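Local coordinates for uncharacterized protein (Leishmania infantum, PDB 4TYZ) that is of unknown function but, as a larger protein with a C-terminal GRAM domain, may bind and transfer sterols, at residues A[45-48]-A[53-56]. Sequence-based numbering, arbitrary orientation.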
ATOM      1  N   CYS A  45       4.385  -1.295  -1.818  1.00  8.68           N
ATOM      2  CA  CYS A  45       4.782   0.045  -2.262  1.00  8.51           C
ATOM      3  C   CYS A  45       3.585   0.938  -2.505  1.00  8.97           C
ATOM      4  O   CYS A  45       2.499   0.465  -2.821  1.00 10.26           O
ATOM      5  CB  CYS A  45       5.596  -0.015  -3.557  1.00  8.59           C
ATOM      6  SG  CYS A  45       6.954  -1.192  -3.501  1.00 10.25           S
ATOM      7  N   PHE A  46       3.813   2.236  -2.386  1.00  9.07           N
ATOM      8  CA  PHE A  46       2.785   3.217  -2.712  1.00  9.50           C
ATOM      9  C   PHE A  46       3.413   4.367  -3.467  1.00  9.84           C
ATOM     10  O   PHE A  46       4.474   4.841  -3.077  1.00 10.58           O
ATOM     11  CB  PHE A  46       2.095   3.740  -1.444  1.00  9.59           C
ATOM     12  CG  PHE A  46       1.087   4.820  -1.717  1.00 10.09           C
ATOM     13  CD1 PHE A  46      -0.240   4.497  -1.947  1.00 12.76           C
ATOM     14  CD2 PHE A  46       1.472   6.154  -1.768  1.00 10.47           C
ATOM     15  CE1 PHE A  46      -1.178   5.495  -2.219  1.00 11.70           C
ATOM     16  CE2 PHE A  46       0.553   7.158  -2.046  1.00 11.02           C
ATOM     17  CZ  PHE A  46      -0.780   6.833  -2.259  1.00 11.40           C
ATOM     18  N   GLN A  47       2.760   4.809  -4.541  1.00 10.27           N
ATOM     19  CA  GLN A  47       3.149   6.037  -5.238  1.00 10.79           C
ATOM     20  C   GLN A  47       1.953   6.966  -5.378  1.00 12.18           C
ATOM     21  O   GLN A  47       0.896   6.550  -5.847  1.00 13.52           O
ATOM     22  CB  GLN A  47       3.730   5.719  -6.624  1.00 11.81           C
ATOM     23  CG  GLN A  47       4.008   6.959  -7.498  1.00 14.01           C
ATOM     24  CD  GLN A  47       5.042   7.881  -6.887  1.00 13.62           C
ATOM     25  OE1 GLN A  47       6.165   7.465  -6.598  1.00 14.23           O
ATOM     26  NE2 GLN A  47       4.673   9.143  -6.693  1.00 12.90           N
ATOM     27  N   SER A  48       2.128   8.229  -4.991  1.00 11.72           N
ATOM     28  CA  SER A  48       1.106   9.249  -5.194  1.00 12.36           C
ATOM     29  C   SER A  48       0.901   9.515  -6.684  1.00 14.64           C
ATOM     30  O   SER A  48       1.859   9.572  -7.456  1.00 14.41           O
ATOM     31  CB  SER A  48       1.502  10.551  -4.493  1.00 16.19           C
ATOM     32  OG  SER A  48       1.680  10.358  -3.107  1.00 18.03           O
ATOM     33  N   ALA A  53       5.366  11.980  -3.232  1.00 18.69           N
ATOM     34  CA  ALA A  53       5.299  11.108  -2.062  1.00 17.03           C
ATOM     35  C   ALA A  53       5.120   9.642  -2.431  1.00 13.62           C
ATOM     36  O   ALA A  53       4.249   9.284  -3.222  1.00 14.34           O
ATOM     37  CB  ALA A  53       4.180  11.546  -1.134  1.00 20.26           C
ATOM     38  N   HIS A  54       5.980   8.813  -1.865  1.00 15.20           N
ATOM     39  CA  HIS A  54       5.935   7.382  -2.112  1.00 12.76           C
ATOM     40  C   HIS A  54       6.644   6.644  -0.993  1.00 16.00           C
ATOM     41  O   HIS A  54       7.440   7.227  -0.260  1.00 17.42           O
ATOM     42  CB  HIS A  54       6.596   7.049  -3.455  1.00 13.18           C
ATOM     43  CG  HIS A  54       8.049   7.393  -3.514  1.00 17.27           C
ATOM     44  ND1 HIS A  54       8.503   8.687  -3.700  1.00 21.18           N
ATOM     45  CD2 HIS A  54       9.159   6.626  -3.411  1.00 25.73           C
ATOM     46  CE1 HIS A  54       9.819   8.695  -3.714  1.00 24.58           C
ATOM     47  NE2 HIS A  54      10.247   7.451  -3.541  1.00 27.06           N
ATOM     48  N   PHE A  55       6.364   5.354  -0.859  1.00 10.80           N
ATOM     49  CA  PHE A  55       7.134   4.541   0.072  1.00 10.39           C
ATOM     50  C   PHE A  55       7.259   3.125  -0.463  1.00 10.26           C
ATOM     51  O   PHE A  55       6.505   2.710  -1.340  1.00  9.70           O
ATOM     52  CB  PHE A  55       6.509   4.540   1.495  1.00 11.90           C
ATOM     53  CG  PHE A  55       5.181   3.813   1.611  1.00 11.37           C
ATOM     54  CD1 PHE A  55       5.120   2.422   1.642  1.00 12.87           C
ATOM     55  CD2 PHE A  55       3.992   4.527   1.729  1.00 13.43           C
ATOM     56  CE1 PHE A  55       3.890   1.757   1.754  1.00 13.63           C
ATOM     57  CE2 PHE A  55       2.772   3.874   1.863  1.00 12.90           C
ATOM     58  CZ  PHE A  55       2.714   2.495   1.867  1.00 14.09           C
ATOM     59  N   SER A  56       8.224   2.391   0.074  1.00  9.07           N
ATOM     60  CA  SER A  56       8.299   0.953  -0.174  1.00  8.66           C
ATOM     61  C   SER A  56       8.766   0.295   1.097  1.00 11.41           C
ATOM     62  O   SER A  56       9.700   0.777   1.745  1.00 13.65           O
ATOM     63  CB  SER A  56       9.236   0.617  -1.336  1.00 11.14           C
ATOM     64  OG  SER A  56      10.544   1.110  -1.090  1.00 14.40           O
TER
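F46 and F55 face each other as the antiparallel hydrogen-bonded pair of this strand contact. F46 N donates to F55 O at 2.9 Å and F55 N donates back to F46 O at 3.0 Å. Toward the turn, A53 O takes two donors, one backbone and one hydroxyl. S48 N lies 3.0 Å from A53 O and almost in line with the carbonyl. S48 OG approaches A53 O to 2.8 Å from above the carbonyl plane; it stands anti to its own carbonyl carbon, which carries the hydroxyl across to A53, just before the second strand. The segments belong to the beta hairpin of strands 43-48 and 54-58 in the GRAM domain, which has a PH-like fold; 54-58 is an outermost strand of the antiparallel sheet, while 43-48 also bonds to strand 31-39. On the face that carries both phenylalanines the packing is largely aromatic. CG of F55 sits between its backbone N and carbonyl carbon (chi1 69°), and the ring leans back over the neighbouring strand, where F46 CB rests on one ring face, 3.4 Å from F55 CE2, in a CH-pi contact. The two rings are near parallel (17°) but slid apart, with little overlap. W26 meets the F55 ring edge-to-face, and C24 touches F46. On the other face the pairs are non-hydrogen-bonded. C45 SG packs on S56 CB at 3.6 Å, and the C45 side chain also touches F10 and L13. The bent Q47 chain crosses H54, bringing Q47 OE1 within 3.2 Å of H54 CB; S9 OG hydrogen-bonds the same oxygen, and Q47 NE2 donates in its amide plane to S48 O at 2.9 Å, so both ends of the amide are held. H54 ND1 is hydrogen-bonded to A52 O in the connecting turn.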